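Local coordinates for Serine/threonine-protein kinase Tel1 (Chaetomium thermophilum, PDB 6SKY) that probably acts as a DNA damage-sensing serine/threonine kinase that transfers phosphate from ATP to proteins at [ST]-Q sites to start checkpoint signalling, at residues Y2673-Y2682 with F2717-E2727; G2688-Q2699 with L2936-A2944. All coordinates share one frame; numbering follows the deposited sequence.

Interaction 1 (Y2673-Y2682 with F2717-E2727); sequences YLMPAHERYY and FHPVMRYFFME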
loop_
_atom_site.group_PDB
_atom_site.type_symbol
_atom_site.label_atom_id
_atom_site.label_comp_id
_atom_site.label_asym_id
_atom_site.label_seq_id
_atom_site.Cartn_x
_atom_site.Cartn_y
_atom_site.Cartn_z
ATOM N N TYR A 2673 -4.194 23.349 -39.755
ATOM C CA TYR A 2673 -5.609 23.049 -39.623
ATOM C C TYR A 2673 -6.325 24.133 -38.836
ATOM O O TYR A 2673 -7.417 24.553 -39.218
ATOM C CB TYR A 2673 -5.841 21.694 -38.955
ATOM C CG TYR A 2673 -7.303 21.496 -38.639
ATOM C CD1 TYR A 2673 -8.187 21.090 -39.614
ATOM C CD2 TYR A 2673 -7.807 21.760 -37.376
ATOM C CE1 TYR A 2673 -9.514 20.943 -39.340
ATOM C CE2 TYR A 2673 -9.132 21.619 -37.099
ATOM C CZ TYR A 2673 -9.979 21.210 -38.084
ATOM O OH TYR A 2673 -11.307 21.058 -37.814
ATOM N N LEU A 2674 -5.732 24.601 -37.742
ATOM C CA LEU A 2674 -6.478 25.432 -36.811
ATOM C C LEU A 2674 -6.709 26.838 -37.317
ATOM O O LEU A 2674 -7.702 27.457 -36.938
ATOM C CB LEU A 2674 -5.770 25.508 -35.466
ATOM C CG LEU A 2674 -5.909 24.314 -34.541
ATOM C CD1 LEU A 2674 -5.280 24.661 -33.232
ATOM C CD2 LEU A 2674 -7.354 23.976 -34.363
ATOM N N MET A 2675 -5.830 27.378 -38.132
ATOM C CA MET A 2675 -6.066 28.776 -38.465
ATOM C C MET A 2675 -7.163 28.953 -39.511
ATOM O O MET A 2675 -7.938 29.909 -39.410
ATOM C CB MET A 2675 -4.770 29.443 -38.907
ATOM C CG MET A 2675 -3.867 29.774 -37.740
ATOM S SD MET A 2675 -4.739 30.653 -36.435
ATOM C CE MET A 2675 -4.397 29.612 -35.029
ATOM N N PRO A 2676 -7.270 28.090 -40.527
ATOM C CA PRO A 2676 -8.450 28.174 -41.401
ATOM C C PRO A 2676 -9.743 27.768 -40.725
ATOM O O PRO A 2676 -10.796 28.352 -41.005
ATOM C CB PRO A 2676 -8.090 27.224 -42.543
ATOM C CG PRO A 2676 -6.644 27.222 -42.568
ATOM C CD PRO A 2676 -6.204 27.303 -41.161
ATOM N N ALA A 2677 -9.704 26.768 -39.851
ATOM C CA ALA A 2677 -10.919 26.298 -39.207
ATOM C C ALA A 2677 -11.521 27.353 -38.300
ATOM O O ALA A 2677 -12.746 27.426 -38.169
ATOM C CB ALA A 2677 -10.630 25.031 -38.419
ATOM N N HIS A 2678 -10.689 28.179 -37.676
ATOM C CA HIS A 2678 -11.204 29.182 -36.754
ATOM C C HIS A 2678 -12.072 30.195 -37.471
ATOM O O HIS A 2678 -13.069 30.665 -36.918
ATOM C CB HIS A 2678 -10.056 29.880 -36.039
ATOM C CG HIS A 2678 -9.684 29.244 -34.745
ATOM N ND1 HIS A 2678 -10.474 29.329 -33.625
ATOM C CD2 HIS A 2678 -8.607 28.512 -34.391
ATOM C CE1 HIS A 2678 -9.895 28.677 -32.635
ATOM N NE2 HIS A 2678 -8.764 28.168 -33.075
ATOM N N GLU A 2679 -11.714 30.552 -38.694
ATOM C CA GLU A 2679 -12.527 31.484 -39.451
ATOM C C GLU A 2679 -13.618 30.797 -40.250
ATOM O O GLU A 2679 -14.586 31.455 -40.639
ATOM C CB GLU A 2679 -11.654 32.299 -40.395
ATOM C CG GLU A 2679 -11.003 31.479 -41.463
ATOM C CD GLU A 2679 -10.198 32.323 -42.413
ATOM O OE1 GLU A 2679 -10.203 33.557 -42.244
ATOM O OE2 GLU A 2679 -9.564 31.757 -43.328
ATOM N N ARG A 2680 -13.488 29.499 -40.508
ATOM C CA ARG A 2680 -14.569 28.783 -41.168
ATOM C C ARG A 2680 -15.743 28.559 -40.227
ATOM O O ARG A 2680 -16.900 28.657 -40.641
ATOM C CB ARG A 2680 -14.050 27.463 -41.716
ATOM C CG ARG A 2680 -15.113 26.489 -42.079
ATOM C CD ARG A 2680 -14.566 25.381 -42.925
ATOM N NE ARG A 2680 -13.623 24.544 -42.204
ATOM C CZ ARG A 2680 -12.334 24.459 -42.492
ATOM N NH1 ARG A 2680 -11.550 23.663 -41.791
ATOM N NH2 ARG A 2680 -11.832 25.163 -43.490
ATOM N N TYR A 2681 -15.479 28.275 -38.955
ATOM C CA TYR A 2681 -16.568 27.971 -38.039
ATOM C C TYR A 2681 -17.033 29.156 -37.213
ATOM O O TYR A 2681 -18.144 29.111 -36.683
ATOM C CB TYR A 2681 -16.175 26.833 -37.098
ATOM C CG TYR A 2681 -15.955 25.540 -37.820
ATOM C CD1 TYR A 2681 -17.018 24.786 -38.261
ATOM C CD2 TYR A 2681 -14.688 25.079 -38.074
ATOM C CE1 TYR A 2681 -16.821 23.619 -38.924
ATOM C CE2 TYR A 2681 -14.486 23.914 -38.738
ATOM C CZ TYR A 2681 -15.553 23.189 -39.168
ATOM O OH TYR A 2681 -15.349 22.013 -39.839
ATOM N N TYR A 2682 -16.232 30.206 -37.085
ATOM C CA TYR A 2682 -16.620 31.411 -36.350
ATOM C C TYR A 2682 -16.227 32.634 -37.157
ATOM O O TYR A 2682 -15.192 33.257 -36.906
ATOM C CB TYR A 2682 -15.971 31.450 -34.971
ATOM C CG TYR A 2682 -16.406 30.355 -34.048
ATOM C CD1 TYR A 2682 -17.562 30.470 -33.311
ATOM C CD2 TYR A 2682 -15.650 29.209 -33.896
ATOM C CE1 TYR A 2682 -17.958 29.476 -32.464
ATOM C CE2 TYR A 2682 -16.040 28.212 -33.051
ATOM C CZ TYR A 2682 -17.195 28.353 -32.338
ATOM O OH TYR A 2682 -17.591 27.359 -31.487
ATOM N N PHE A 2717 -12.204 34.313 -29.299
ATOM C CA PHE A 2717 -11.519 33.261 -30.034
ATOM C C PHE A 2717 -11.968 31.951 -29.411
ATOM O O PHE A 2717 -11.638 31.679 -28.257
ATOM C CB PHE A 2717 -10.010 33.438 -29.943
ATOM C CG PHE A 2717 -9.256 32.926 -31.125
ATOM C CD1 PHE A 2717 -9.351 33.550 -32.342
ATOM C CD2 PHE A 2717 -8.420 31.847 -31.007
ATOM C CE1 PHE A 2717 -8.650 33.090 -33.417
ATOM C CE2 PHE A 2717 -7.717 31.393 -32.083
ATOM C CZ PHE A 2717 -7.832 32.015 -33.286
ATOM N N HIS A 2718 -12.729 31.164 -30.146
ATOM C CA HIS A 2718 -13.281 29.954 -29.571
ATOM C C HIS A 2718 -12.644 28.727 -30.194
ATOM O O HIS A 2718 -12.378 28.726 -31.394
ATOM C CB HIS A 2718 -14.795 29.886 -29.776
ATOM C CG HIS A 2718 -15.526 31.091 -29.284
ATOM N ND1 HIS A 2718 -15.761 32.192 -30.076
ATOM C CD2 HIS A 2718 -16.073 31.371 -28.079
ATOM C CE1 HIS A 2718 -16.421 33.098 -29.380
ATOM N NE2 HIS A 2718 -16.622 32.624 -28.165
ATOM N N PRO A 2719 -12.405 27.674 -29.422
ATOM C CA PRO A 2719 -11.744 26.488 -29.974
ATOM C C PRO A 2719 -12.592 25.770 -31.009
ATOM O O PRO A 2719 -13.821 25.759 -30.943
ATOM C CB PRO A 2719 -11.519 25.611 -28.742
ATOM C CG PRO A 2719 -12.445 26.123 -27.730
ATOM C CD PRO A 2719 -12.598 27.567 -27.972
ATOM N N VAL A 2720 -11.912 25.155 -31.976
ATOM C CA VAL A 2720 -12.571 24.466 -33.077
ATOM C C VAL A 2720 -11.978 23.085 -33.304
ATOM O O VAL A 2720 -12.210 22.475 -34.346
ATOM C CB VAL A 2720 -12.470 25.278 -34.376
ATOM C CG1 VAL A 2720 -13.156 26.593 -34.233
ATOM C CG2 VAL A 2720 -11.040 25.468 -34.736
ATOM N N MET A 2721 -11.204 22.577 -32.354
ATOM C CA MET A 2721 -10.486 21.338 -32.617
ATOM C C MET A 2721 -11.420 20.141 -32.669
ATOM O O MET A 2721 -11.123 19.153 -33.347
ATOM C CB MET A 2721 -9.409 21.134 -31.567
ATOM C CG MET A 2721 -8.530 19.938 -31.785
ATOM S SD MET A 2721 -7.489 20.079 -33.222
ATOM C CE MET A 2721 -7.008 18.375 -33.399
ATOM N N ARG A 2722 -12.564 20.222 -31.998
ATOM C CA ARG A 2722 -13.500 19.110 -31.992
ATOM C C ARG A 2722 -14.035 18.797 -33.375
ATOM O O ARG A 2722 -14.568 17.708 -33.586
ATOM C CB ARG A 2722 -14.658 19.408 -31.058
ATOM C CG ARG A 2722 -15.595 20.431 -31.580
ATOM C CD ARG A 2722 -16.518 20.881 -30.498
ATOM N NE ARG A 2722 -17.349 21.993 -30.922
ATOM C CZ ARG A 2722 -16.965 23.258 -30.892
ATOM N NH1 ARG A 2722 -17.786 24.207 -31.293
ATOM N NH2 ARG A 2722 -15.756 23.571 -30.473
ATOM N N TYR A 2723 -13.902 19.715 -34.320
ATOM C CA TYR A 2723 -14.348 19.453 -35.672
ATOM C C TYR A 2723 -13.347 18.660 -36.483
ATOM O O TYR A 2723 -13.747 18.035 -37.462
ATOM C CB TYR A 2723 -14.652 20.757 -36.382
ATOM C CG TYR A 2723 -15.870 21.434 -35.840
ATOM C CD1 TYR A 2723 -15.768 22.571 -35.074
ATOM C CD2 TYR A 2723 -17.125 20.921 -36.079
ATOM C CE1 TYR A 2723 -16.874 23.183 -34.578
ATOM C CE2 TYR A 2723 -18.235 21.527 -35.584
ATOM C CZ TYR A 2723 -18.106 22.656 -34.834
ATOM O OH TYR A 2723 -19.226 23.267 -34.335
ATOM N N PHE A 2724 -12.069 18.651 -36.104
ATOM C CA PHE A 2724 -11.104 17.863 -36.858
ATOM C C PHE A 2724 -11.581 16.433 -37.008
ATOM O O PHE A 2724 -11.393 15.809 -38.052
ATOM C CB PHE A 2724 -9.735 17.892 -36.181
ATOM C CG PHE A 2724 -8.700 17.049 -36.870
ATOM C CD1 PHE A 2724 -7.969 17.553 -37.915
ATOM C CD2 PHE A 2724 -8.467 15.753 -36.474
ATOM C CE1 PHE A 2724 -7.044 16.792 -38.542
ATOM C CE2 PHE A 2724 -7.544 14.987 -37.106
ATOM C CZ PHE A 2724 -6.831 15.506 -38.137
ATOM N N PHE A 2725 -12.222 15.907 -35.979
ATOM C CA PHE A 2725 -12.679 14.534 -35.988
ATOM C C PHE A 2725 -14.037 14.383 -36.627
ATOM O O PHE A 2725 -14.338 13.321 -37.168
ATOM C CB PHE A 2725 -12.701 13.989 -34.562
ATOM C CG PHE A 2725 -11.372 14.034 -33.901
ATOM C CD1 PHE A 2725 -10.448 13.050 -34.135
ATOM C CD2 PHE A 2725 -11.025 15.085 -33.091
ATOM C CE1 PHE A 2725 -9.224 13.104 -33.562
ATOM C CE2 PHE A 2725 -9.796 15.137 -32.518
ATOM C CZ PHE A 2725 -8.901 14.143 -32.752
ATOM N N MET A 2726 -14.860 15.421 -36.602
ATOM C CA MET A 2726 -16.173 15.320 -37.209
ATOM C C MET A 2726 -16.134 15.486 -38.712
ATOM O O MET A 2726 -17.122 15.172 -39.377
ATOM C CB MET A 2726 -17.112 16.355 -36.602
ATOM C CG MET A 2726 -17.659 15.960 -35.266
ATOM S SD MET A 2726 -18.482 17.321 -34.444
ATOM C CE MET A 2726 -18.797 16.592 -32.845
ATOM N N GLU A 2727 -15.028 15.952 -39.269
ATOM C CA GLU A 2727 -14.931 16.150 -40.697
ATOM C C GLU A 2727 -13.881 15.279 -41.352
ATOM O O GLU A 2727 -13.722 15.344 -42.571
ATOM C CB GLU A 2727 -14.654 17.620 -41.013
ATOM C CG GLU A 2727 -13.236 18.032 -40.871
ATOM C CD GLU A 2727 -13.062 19.514 -41.050
ATOM O OE1 GLU A 2727 -13.834 20.282 -40.444
ATOM O OE2 GLU A 2727 -12.160 19.915 -41.808
#

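Interaction 2 (G2688-Q2699 with L2936-A2944); sequences GSQCRKEIANAQ and LYSGWAAYA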
loop_
_atom_site.group_PDB
_atom_site.type_symbol
_atom_site.label_atom_id
_atom_site.label_comp_id
_atom_site.label_asym_id
_atom_site.label_seq_id
_atom_site.Cartn_x
_atom_site.Cartn_y
_atom_site.Cartn_z
ATOM N N GLY A 2688 -6.448 34.790 -36.690
ATOM C CA GLY A 2688 -5.311 34.336 -35.912
ATOM C C GLY A 2688 -4.193 35.355 -35.894
ATOM O O GLY A 2688 -3.523 35.538 -34.876
ATOM N N SER A 2689 -3.983 36.039 -37.016
ATOM C CA SER A 2689 -2.955 37.067 -37.080
ATOM C C SER A 2689 -3.297 38.262 -36.203
ATOM O O SER A 2689 -2.401 38.870 -35.613
ATOM C CB SER A 2689 -2.752 37.504 -38.525
ATOM O OG SER A 2689 -3.993 37.681 -39.175
ATOM N N GLN A 2690 -4.578 38.601 -36.083
ATOM C CA GLN A 2690 -4.962 39.704 -35.215
ATOM C C GLN A 2690 -4.719 39.366 -33.753
ATOM O O GLN A 2690 -4.248 40.211 -32.985
ATOM C CB GLN A 2690 -6.421 40.062 -35.457
ATOM C CG GLN A 2690 -6.734 40.261 -36.918
ATOM C CD GLN A 2690 -8.179 40.612 -37.170
ATOM O OE1 GLN A 2690 -8.991 40.652 -36.250
ATOM N NE2 GLN A 2690 -8.509 40.874 -38.425
ATOM N N CYS A 2691 -5.023 38.132 -33.350
ATOM C CA CYS A 2691 -4.716 37.693 -31.993
ATOM C C CYS A 2691 -3.217 37.696 -31.742
ATOM O O CYS A 2691 -2.758 38.141 -30.683
ATOM C CB CYS A 2691 -5.288 36.299 -31.747
ATOM S SG CYS A 2691 -7.072 36.183 -31.785
ATOM N N ARG A 2692 -2.433 37.214 -32.707
ATOM C CA ARG A 2692 -0.987 37.201 -32.529
ATOM C C ARG A 2692 -0.437 38.609 -32.383
ATOM O O ARG A 2692 0.421 38.860 -31.535
ATOM C CB ARG A 2692 -0.309 36.494 -33.697
ATOM C CG ARG A 2692 1.181 36.661 -33.685
ATOM C CD ARG A 2692 1.890 35.658 -34.549
ATOM N NE ARG A 2692 3.334 35.763 -34.366
ATOM C CZ ARG A 2692 4.223 34.902 -34.844
ATOM N NH1 ARG A 2692 3.829 33.851 -35.546
ATOM N NH2 ARG A 2692 5.512 35.090 -34.617
ATOM N N LYS A 2693 -0.927 39.544 -33.189
ATOM C CA LYS A 2693 -0.427 40.910 -33.121
ATOM C C LYS A 2693 -0.843 41.595 -31.828
ATOM O O LYS A 2693 -0.049 42.323 -31.224
ATOM C CB LYS A 2693 -0.913 41.698 -34.328
ATOM C CG LYS A 2693 -0.465 43.129 -34.358
ATOM C CD LYS A 2693 -0.990 43.808 -35.601
ATOM C CE LYS A 2693 -0.597 45.271 -35.655
ATOM N NZ LYS A 2693 -1.141 45.918 -36.881
ATOM N N GLU A 2694 -2.084 41.388 -31.387
ATOM C CA GLU A 2694 -2.514 41.982 -30.128
ATOM C C GLU A 2694 -1.728 41.424 -28.956
ATOM O O GLU A 2694 -1.470 42.134 -27.981
ATOM C CB GLU A 2694 -4.009 41.767 -29.921
ATOM C CG GLU A 2694 -4.826 42.986 -30.280
ATOM C CD GLU A 2694 -6.306 42.704 -30.374
ATOM O OE1 GLU A 2694 -6.901 42.283 -29.361
ATOM O OE2 GLU A 2694 -6.875 42.908 -31.467
ATOM N N ILE A 2695 -1.338 40.156 -29.025
ATOM C CA ILE A 2695 -0.545 39.617 -27.933
ATOM C C ILE A 2695 0.898 40.099 -28.014
ATOM O O ILE A 2695 1.532 40.333 -26.981
ATOM C CB ILE A 2695 -0.653 38.086 -27.919
ATOM C CG1 ILE A 2695 -1.923 37.677 -27.186
ATOM C CG2 ILE A 2695 0.542 37.449 -27.264
ATOM C CD1 ILE A 2695 -2.095 36.206 -27.079
ATOM N N ALA A 2696 1.432 40.294 -29.222
ATOM C CA ALA A 2696 2.820 40.723 -29.353
ATOM C C ALA A 2696 2.999 42.192 -29.007
ATOM O O ALA A 2696 4.077 42.590 -28.558
ATOM C CB ALA A 2696 3.325 40.459 -30.765
ATOM N N ASN A 2697 1.976 43.018 -29.212
ATOM C CA ASN A 2697 2.118 44.428 -28.873
ATOM C C ASN A 2697 2.246 44.630 -27.373
ATOM O O ASN A 2697 2.959 45.532 -26.927
ATOM C CB ASN A 2697 0.942 45.230 -29.416
ATOM C CG ASN A 2697 1.031 45.444 -30.905
ATOM O OD1 ASN A 2697 2.116 45.427 -31.480
ATOM N ND2 ASN A 2697 -0.113 45.648 -31.542
ATOM N N ALA A 2698 1.557 43.823 -26.577
ATOM C CA ALA A 2698 1.657 43.946 -25.126
ATOM C C ALA A 2698 2.711 43.015 -24.552
ATOM O O ALA A 2698 2.480 42.341 -23.559
ATOM C CB ALA A 2698 0.303 43.680 -24.488
ATOM N N GLN A 2699 3.901 43.006 -25.139
ATOM C CA GLN A 2699 4.958 42.121 -24.682
ATOM C C GLN A 2699 5.951 42.817 -23.770
ATOM O O GLN A 2699 6.610 42.153 -22.965
ATOM C CB GLN A 2699 5.694 41.524 -25.884
ATOM C CG GLN A 2699 6.803 40.570 -25.531
ATOM C CD GLN A 2699 7.371 39.872 -26.742
ATOM O OE1 GLN A 2699 6.648 39.541 -27.676
ATOM N NE2 GLN A 2699 8.675 39.642 -26.732
ATOM N N LEU A 2936 3.431 33.843 -22.234
ATOM C CA LEU A 2936 4.191 33.071 -23.194
ATOM C C LEU A 2936 4.420 33.887 -24.457
ATOM O O LEU A 2936 3.697 34.838 -24.749
ATOM C CB LEU A 2936 3.472 31.769 -23.535
ATOM C CG LEU A 2936 3.477 30.680 -22.471
ATOM C CD1 LEU A 2936 2.610 29.549 -22.896
ATOM C CD2 LEU A 2936 4.863 30.187 -22.248
ATOM N N TYR A 2937 5.450 33.506 -25.203
ATOM C CA TYR A 2937 5.785 34.194 -26.439
ATOM C C TYR A 2937 4.629 34.120 -27.425
ATOM O O TYR A 2937 3.869 33.153 -27.449
ATOM C CB TYR A 2937 7.041 33.581 -27.043
ATOM C CG TYR A 2937 7.484 34.214 -28.326
ATOM C CD1 TYR A 2937 7.730 35.568 -28.400
ATOM C CD2 TYR A 2937 7.686 33.453 -29.459
ATOM C CE1 TYR A 2937 8.139 36.147 -29.567
ATOM C CE2 TYR A 2937 8.098 34.023 -30.625
ATOM C CZ TYR A 2937 8.321 35.371 -30.674
ATOM O OH TYR A 2937 8.731 35.947 -31.846
ATOM N N SER A 2938 4.499 35.156 -28.252
ATOM C CA SER A 2938 3.343 35.258 -29.133
ATOM C C SER A 2938 3.380 34.235 -30.257
ATOM O O SER A 2938 2.328 33.850 -30.771
ATOM C CB SER A 2938 3.250 36.659 -29.712
ATOM O OG SER A 2938 4.222 36.852 -30.714
ATOM N N GLY A 2939 4.569 33.795 -30.668
ATOM C CA GLY A 2939 4.662 32.768 -31.685
ATOM C C GLY A 2939 4.279 31.395 -31.192
ATOM O O GLY A 2939 3.947 30.528 -32.001
ATOM N N TRP A 2940 4.363 31.175 -29.888
ATOM C CA TRP A 2940 3.778 30.043 -29.178
ATOM C C TRP A 2940 2.313 30.386 -29.018
ATOM O O TRP A 2940 1.918 31.040 -28.058
ATOM C CB TRP A 2940 4.460 29.883 -27.829
ATOM C CG TRP A 2940 4.470 28.544 -27.188
ATOM C CD1 TRP A 2940 5.515 27.693 -27.129
ATOM C CD2 TRP A 2940 3.415 27.934 -26.448
ATOM N NE1 TRP A 2940 5.180 26.579 -26.423
ATOM C CE2 TRP A 2940 3.890 26.704 -25.990
ATOM C CE3 TRP A 2940 2.109 28.303 -26.138
ATOM C CZ2 TRP A 2940 3.109 25.842 -25.245
ATOM C CZ3 TRP A 2940 1.341 27.447 -25.401
ATOM C CH2 TRP A 2940 1.840 26.232 -24.963
ATOM N N ALA A 2941 1.487 29.980 -29.972
ATOM C CA ALA A 2941 0.139 30.527 -30.015
ATOM C C ALA A 2941 -0.708 30.002 -28.870
ATOM O O ALA A 2941 -1.363 28.969 -28.998
ATOM C CB ALA A 2941 -0.525 30.193 -31.346
ATOM N N ALA A 2942 -0.720 30.718 -27.750
ATOM C CA ALA A 2942 -1.421 30.222 -26.577
ATOM C C ALA A 2942 -2.904 30.533 -26.632
ATOM O O ALA A 2942 -3.706 29.800 -26.047
ATOM C CB ALA A 2942 -0.808 30.812 -25.315
ATOM N N TYR A 2943 -3.282 31.617 -27.305
ATOM C CA TYR A 2943 -4.693 31.914 -27.511
ATOM C C TYR A 2943 -5.379 30.785 -28.258
ATOM O O TYR A 2943 -6.544 30.476 -27.996
ATOM C CB TYR A 2943 -4.842 33.226 -28.273
ATOM C CG TYR A 2943 -4.048 33.257 -29.545
ATOM C CD1 TYR A 2943 -4.600 32.847 -30.733
ATOM C CD2 TYR A 2943 -2.735 33.679 -29.552
ATOM C CE1 TYR A 2943 -3.880 32.854 -31.886
ATOM C CE2 TYR A 2943 -2.005 33.692 -30.706
ATOM C CZ TYR A 2943 -2.586 33.278 -31.871
ATOM O OH TYR A 2943 -1.867 33.288 -33.036
ATOM N N ALA A 2944 -4.672 30.155 -29.186
ATOM C CA ALA A 2944 -5.221 29.070 -29.977
ATOM C C ALA A 2944 -5.487 27.880 -29.090
ATOM O O ALA A 2944 -4.647 26.992 -28.962
ATOM C CB ALA A 2944 -4.281 28.695 -31.092
ATOM O OXT ALA A 2944 -6.551 27.781 -28.486
#

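Interaction 1 (Y2673-Y2682 with F2717-E2727)
Y2681 holds CG anti to its carbonyl carbon (chi1 -65°), which turns its ring onto the ring of Y2723. The two side chains run past each other in opposite directions. Their planes are only 6° apart, and the centroids of Y2681 and Y2723 lie 4.1 Å from each other in a face-to-face stack. On Y2673, CG is anti to the backbone N instead (chi1 171°), and the ring reaches the backbone at Y2723 and F2724. There F2724 points its ring edge at one face of Y2673, a T-shaped pair with centroids 5.2 Å apart. A2677 CB lies against the opposite face. M2721 adds a looser, oblique Met-aromatic contact to Y2673.

V2720 is the central aliphatic wedge. Its CG2 sits squarely over the H2678 ring, 3.8 Å from the centroid, and also meets A2677 CB. Its CG1 comes in at the ring edge of Y2682, 3.5 Å from CE2. The other face of H2678 stacks on F2717, so the imidazole is sandwiched. H2678 NE2 bonds D2803, which helps fix the ring's rotation.

Polar groups border the aromatic patch. R2722 NH1 donates to Y2682 OH at 3.2 Å, with the hydroxyl in the guanidinium plane. R2722 NH2 also bonds P2719 O and pairs with D2806. Y2681 OH donates to E2727 OE1, at a modelled length too short to be reliable. R2680 NH1 lies 3.8 Å from E2727 OE2, a long ion pair; OE2 lies well out of the guanidinium plane, so no N-H points at it and only the charges attract.

The contact crosses helix 2670-2681 with the short helix at about 2722-2726, nearly at right angles, within the kinase domain. Helix 2802-2806 touches L2674, P2719 and M2721, chiefly through D2803; helix 2732-2755 backs M2721 and F2725, and helix 1884-1898 touches Y2723 and M2726.

Interaction 2 (G2688-Q2699 with L2936-A2944)
Y2943 presents one face of its ring to C2691 on helix 2688-2697. C2691 CB stands over that face, 3.8 Å from the ring centroid, in a CH-pi contact. The sulfur lies further off and meets the ring obliquely. I2695 comes from one turn along the helix, and its CD1 touches Y2943 CD2 at 3.6 Å at a slant. The phenol end of Y2943 points across the helix, with OH 3.6 Å from R2692 CB. Y2943 OH also lies 3.3 Å from G2688 O. Y2943 CG sits between its backbone N and carbonyl carbon (chi1 53°), which raises the ring off the chain end toward the helix.

S2938 fills the next position. Its CB packs on I2695 CG2 at 3.7 Å, and its OG lies by A2696 CB. R2692 runs extended from CG to NE and lays one face of its guanidinium over G2939, within the turn from Y2937 to W2940. G2939 CA is centred under that face, 3.8 Å from R2692 CZ. Q2699 brushes the Y2937 ring, its amide plane nearly perpendicular to the ring.

The C-terminal end of the FATC domain is thus laid along a kinase-domain helix. Helix 2703-2714 packs alongside, with V2713 touching C2691 and Y2943, and Y2710 touching I2695. R2802 of helix 2802-2806 bonds Y2943 O, and the neighbouring T2801 bonds the terminal carboxylate of A2944.

From the N terminus the chain passes 2673-2682, then 2688-2699, then 2717-2727, and reaches 2936-2944 at its very end. The segments alternate, so the two contacts cross. Interaction 1 closes a mostly helical loop of 34 residues inside the kinase domain, and this loop contains the first segment of interaction 2. Interaction 2 closes a far longer span of 236 residues and brings the FATC end back to the kinase domain. F2717 joins the two: its ring meets Y2943 edge-to-face, and its CD1 lies 3.5 Å from C2691 SG. M2675 also packs on G2688. D2803 of helix 2802-2806 lies close to both contacts.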